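Local coordinates for uncharacterized protein from DUF364 family (Desulfitobacterium hafniense, PDB 3L5O), which is of unknown function but combines enolase-like and Rossmann-like folds around a putative active site, with a possible role in heavy-metal chelation, at residues Ile96-Pro108 against Leu217-Phe229. Numbering follows the deposited sequence.
Sequences IGLAAINAYYNNP and LVGPGTPLAPVLF
The loop that leaves strand 214-218 of the Rossmann-like sheet, turning through a type I beta turn from G219 to T222, lies along helix 91-105 of the N-terminal part, and two asparagines, N102 in the last turn of the helix and N106 just beyond its end, grip its backbone. N106 uses both ends of its amide: OD1 accepts from L224 N at 3.0 Å, in the plane of the side-chain carbonyl, while ND2 donates to T222 O at 3.1 Å, nearly straight at 165°. With CG beside its own backbone N (chi1 -57°), the amide is placed to bridge the peptide groups that precede and follow P223. Replacing N106 by alanine removes both bonds and is likely to leave L224 N and T222 O without these partners and P223 less firmly held. N102 ND2 donates to G221 O at 3.0 Å, from above the carbonyl plane, and also to L57 O. Its OD1 rests against P223, 3.0 Å from P223 CA, and L98 CD1 and I101 CG2 pack on the proline ring. Further along, A225 CB sits over one face of the Y105 ring, 3.8 Å from its centroid, in a CH-pi contact, with Y104 CD2 over the opposite face; Y105 OH hydrogen-bonds to M27 O. A water joins Y105 O to L224 O. The two parts of the protein thus meet in a buried interface where two side-chain amides satisfy loop peptide groups.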
loop_
_atom_site.group_PDB
_atom_site.type_symbol
_atom_site.label_atom_id
_atom_site.label_comp_id
_atom_site.label_asym_id
_atom_site.label_seq_id
_atom_site.Cartn_x
_atom_site.Cartn_y
_atom_site.Cartn_z
ATOM N N ILE A 96 -8.514 -5.417 5.643
ATOM C CA ILE A 96 -9.384 -4.515 6.437
ATOM C C ILE A 96 -8.590 -3.653 7.421
ATOM O O ILE A 96 -8.842 -2.454 7.549
ATOM C CB ILE A 96 -10.436 -5.378 7.166
ATOM C CG1 ILE A 96 -11.372 -6.001 6.115
ATOM C CG2 ILE A 96 -11.221 -4.594 8.180
ATOM C CD1 ILE A 96 -12.347 -7.040 6.670
ATOM N N GLY A 97 -7.642 -4.277 8.113
ATOM C CA GLY A 97 -6.695 -3.594 8.967
ATOM C C GLY A 97 -5.921 -2.521 8.247
ATOM O O GLY A 97 -5.744 -1.458 8.793
ATOM N N LEU A 98 -5.432 -2.797 7.035
ATOM C CA LEU A 98 -4.746 -1.761 6.266
ATOM C C LEU A 98 -5.706 -0.659 5.787
ATOM O O LEU A 98 -5.342 0.503 5.784
ATOM C CB LEU A 98 -3.978 -2.367 5.078
ATOM C CG LEU A 98 -3.157 -1.399 4.206
ATOM C CD1 LEU A 98 -2.130 -0.589 5.013
ATOM C CD2 LEU A 98 -2.460 -2.197 3.114
ATOM N N ALA A 99 -6.918 -1.011 5.379
ATOM C CA ALA A 99 -7.934 0.002 5.092
ATOM C C ALA A 99 -8.166 0.974 6.290
ATOM O O ALA A 99 -8.203 2.191 6.110
ATOM C CB ALA A 99 -9.243 -0.667 4.624
ATOM N N ALA A 100 -8.212 0.440 7.509
ATOM C CA ALA A 100 -8.374 1.232 8.708
ATOM C C ALA A 100 -7.160 2.141 8.939
ATOM O O ALA A 100 -7.312 3.326 9.216
ATOM C CB ALA A 100 -8.575 0.320 9.929
ATOM N N ILE A 101 -5.958 1.601 8.796
ATOM C CA ILE A 101 -4.755 2.446 8.863
ATOM C C ILE A 101 -4.848 3.621 7.888
ATOM O O ILE A 101 -4.563 4.773 8.247
ATOM C CB ILE A 101 -3.495 1.599 8.595
ATOM C CG1 ILE A 101 -3.227 0.698 9.793
ATOM C CG2 ILE A 101 -2.279 2.484 8.290
ATOM C CD1 ILE A 101 -2.226 -0.395 9.513
ATOM N N ASN A 102 -5.286 3.333 6.664
ATOM C CA ASN A 102 -5.249 4.343 5.601
ATOM C C ASN A 102 -6.385 5.350 5.742
ATOM O O ASN A 102 -6.305 6.455 5.197
ATOM C CB ASN A 102 -5.248 3.679 4.221
ATOM C CG ASN A 102 -3.919 2.997 3.904
ATOM O OD1 ASN A 102 -2.861 3.408 4.369
ATOM N ND2 ASN A 102 -3.980 1.951 3.126
ATOM N N ALA A 103 -7.427 4.986 6.490
ATOM C CA ALA A 103 -8.527 5.914 6.799
ATOM C C ALA A 103 -8.022 7.045 7.681
ATOM O O ALA A 103 -8.458 8.146 7.530
ATOM C CB ALA A 103 -9.661 5.198 7.467
ATOM N N TYR A 104 -7.090 6.776 8.595
ATOM C CA TYR A 104 -6.432 7.882 9.329
ATOM C C TYR A 104 -5.424 8.616 8.410
ATOM O O TYR A 104 -5.656 9.759 8.068
ATOM C CB TYR A 104 -5.699 7.402 10.558
ATOM C CG TYR A 104 -4.919 8.514 11.212
ATOM C CD1 TYR A 104 -5.573 9.613 11.767
ATOM C CD2 TYR A 104 -3.545 8.464 11.292
ATOM C CE1 TYR A 104 -4.860 10.636 12.369
ATOM C CE2 TYR A 104 -2.826 9.477 11.894
ATOM C CZ TYR A 104 -3.487 10.548 12.431
ATOM O OH TYR A 104 -2.735 11.516 13.023
ATOM N N TYR A 105 -4.327 7.954 8.025
ATOM C CA TYR A 105 -3.200 8.658 7.375
ATOM C C TYR A 105 -3.521 9.341 6.039
ATOM O O TYR A 105 -2.931 10.409 5.695
ATOM C CB TYR A 105 -2.017 7.718 7.206
ATOM C CG TYR A 105 -1.396 7.266 8.501
ATOM C CD1 TYR A 105 -0.513 8.094 9.194
ATOM C CD2 TYR A 105 -1.675 6.009 9.037
ATOM C CE1 TYR A 105 0.049 7.702 10.393
ATOM C CE2 TYR A 105 -1.110 5.608 10.252
ATOM C CZ TYR A 105 -0.239 6.458 10.921
ATOM O OH TYR A 105 0.359 6.096 12.115
ATOM N N ASN A 106 -4.471 8.755 5.309
ATOM C CA ASN A 106 -4.829 9.221 3.967
ATOM C C ASN A 106 -6.093 10.060 3.956
ATOM O O ASN A 106 -6.669 10.318 2.895
ATOM C CB ASN A 106 -4.962 8.051 2.948
ATOM C CG ASN A 106 -3.700 7.199 2.841
ATOM O OD1 ASN A 106 -2.708 7.441 3.524
ATOM N ND2 ASN A 106 -3.747 6.173 1.987
ATOM N N ASN A 107 -6.525 10.476 5.146
ATOM C CA ASN A 107 -7.518 11.518 5.325
ATOM C C ASN A 107 -6.877 12.780 4.734
ATOM O O ASN A 107 -5.727 13.051 5.030
ATOM C CB ASN A 107 -7.800 11.675 6.849
ATOM C CG ASN A 107 -8.791 12.730 7.153
ATOM O OD1 ASN A 107 -8.688 13.841 6.661
ATOM N ND2 ASN A 107 -9.773 12.400 7.978
ATOM N N PRO A 108 -7.577 13.541 3.893
ATOM C CA PRO A 108 -6.955 14.714 3.255
ATOM C C PRO A 108 -6.396 15.730 4.274
ATOM O O PRO A 108 -5.288 16.215 4.068
ATOM C CB PRO A 108 -8.095 15.314 2.411
ATOM C CG PRO A 108 -9.336 14.761 2.984
ATOM C CD PRO A 108 -8.983 13.382 3.480
ATOM N N LEU A 217 7.368 2.280 -1.461
ATOM C CA LEU A 217 6.123 1.496 -1.302
ATOM C C LEU A 217 5.072 2.112 -2.174
ATOM O O LEU A 217 4.922 3.324 -2.163
ATOM C CB LEU A 217 5.665 1.493 0.146
ATOM C CG LEU A 217 4.661 0.419 0.558
ATOM C CD1 LEU A 217 5.309 -0.925 0.615
ATOM C CD2 LEU A 217 4.107 0.803 1.957
ATOM N N VAL A 218 4.404 1.302 -3.003
ATOM C CA VAL A 218 3.561 1.815 -4.080
ATOM C C VAL A 218 2.222 1.121 -4.118
ATOM O O VAL A 218 2.132 -0.104 -3.994
ATOM C CB VAL A 218 4.192 1.556 -5.519
ATOM C CG1 VAL A 218 3.325 2.170 -6.624
ATOM C CG2 VAL A 218 5.577 2.074 -5.613
ATOM N N GLY A 219 1.180 1.899 -4.381
ATOM C CA GLY A 219 -0.126 1.360 -4.654
ATOM C C GLY A 219 -1.170 2.087 -3.806
ATOM O O GLY A 219 -0.835 2.846 -2.904
ATOM N N PRO A 220 -2.432 1.849 -4.120
ATOM C CA PRO A 220 -3.553 2.505 -3.446
ATOM C C PRO A 220 -3.642 2.283 -1.931
ATOM O O PRO A 220 -4.169 3.155 -1.221
ATOM C CB PRO A 220 -4.762 1.875 -4.142
ATOM C CG PRO A 220 -4.255 1.460 -5.460
ATOM C CD PRO A 220 -2.890 0.963 -5.213
ATOM N N GLY A 221 -3.128 1.144 -1.460
ATOM C CA GLY A 221 -3.072 0.782 -0.063
ATOM C C GLY A 221 -1.818 1.214 0.699
ATOM O O GLY A 221 -1.574 0.764 1.824
ATOM N N THR A 222 -1.053 2.128 0.124
ATOM C CA THR A 222 0.111 2.688 0.783
ATOM C C THR A 222 -0.344 3.762 1.767
ATOM O O THR A 222 -1.047 4.708 1.374
ATOM C CB THR A 222 1.024 3.333 -0.248
ATOM O OG1 THR A 222 1.440 2.340 -1.214
ATOM C CG2 THR A 222 2.285 3.864 0.412
ATOM N N PRO A 223 0.023 3.600 3.038
ATOM C CA PRO A 223 -0.193 4.656 4.031
ATOM C C PRO A 223 0.761 5.819 3.834
ATOM O O PRO A 223 1.959 5.613 3.649
ATOM C CB PRO A 223 0.047 3.937 5.383
ATOM C CG PRO A 223 0.241 2.485 5.078
ATOM C CD PRO A 223 0.620 2.390 3.637
ATOM N N LEU A 224 0.225 7.029 3.889
ATOM C CA LEU A 224 0.987 8.237 3.679
ATOM C C LEU A 224 1.502 8.736 5.026
ATOM O O LEU A 224 1.198 9.854 5.478
ATOM C CB LEU A 224 0.115 9.254 2.942
ATOM C CG LEU A 224 -0.301 8.798 1.522
ATOM C CD1 LEU A 224 -1.414 9.652 0.979
ATOM C CD2 LEU A 224 0.873 8.801 0.529
ATOM N N ALA A 225 2.312 7.868 5.633
ATOM C CA ALA A 225 2.683 7.896 7.032
ATOM C C ALA A 225 4.197 8.098 7.109
ATOM O O ALA A 225 4.972 7.123 7.014
ATOM C CB ALA A 225 2.310 6.583 7.668
ATOM N N PRO A 226 4.624 9.353 7.239
ATOM C CA PRO A 226 6.053 9.687 7.307
ATOM C C PRO A 226 6.830 8.906 8.355
ATOM O O PRO A 226 8.036 8.827 8.228
ATOM C CB PRO A 226 6.057 11.172 7.653
ATOM C CG PRO A 226 4.742 11.693 7.196
ATOM C CD PRO A 226 3.769 10.552 7.299
ATOM N N VAL A 227 6.172 8.352 9.371
ATOM C CA VAL A 227 6.843 7.490 10.340
ATOM C C VAL A 227 7.527 6.302 9.640
ATOM O O VAL A 227 8.585 5.829 10.060
ATOM C CB VAL A 227 5.857 7.014 11.467
ATOM C CG1 VAL A 227 4.909 5.934 10.962
ATOM C CG2 VAL A 227 6.609 6.542 12.704
ATOM N N LEU A 228 6.957 5.856 8.532
ATOM C CA LEU A 228 7.586 4.813 7.712
ATOM C C LEU A 228 9.013 5.155 7.221
ATOM O O LEU A 228 9.813 4.256 6.989
ATOM C CB LEU A 228 6.657 4.428 6.544
ATOM C CG LEU A 228 5.281 3.867 6.973
ATOM C CD1 LEU A 228 4.317 3.708 5.820
ATOM C CD2 LEU A 228 5.403 2.547 7.729
ATOM N N PHE A 229 9.350 6.441 7.114
ATOM C CA PHE A 229 10.684 6.856 6.685
ATOM C C PHE A 229 11.737 6.592 7.761
ATOM O O PHE A 229 12.934 6.632 7.500
ATOM C CB PHE A 229 10.703 8.347 6.327
ATOM C CG PHE A 229 9.769 8.740 5.205
ATOM C CD1 PHE A 229 9.617 7.942 4.074
ATOM C CD2 PHE A 229 9.073 9.944 5.270
ATOM C CE1 PHE A 229 8.761 8.315 3.052
ATOM C CE2 PHE A 229 8.232 10.330 4.239
ATOM C CZ PHE A 229 8.079 9.517 3.135
HETATM O O HOH W 1 -0.593 11.216 6.818
HETATM O O HOH W 2 -5.796 4.161 0.907
#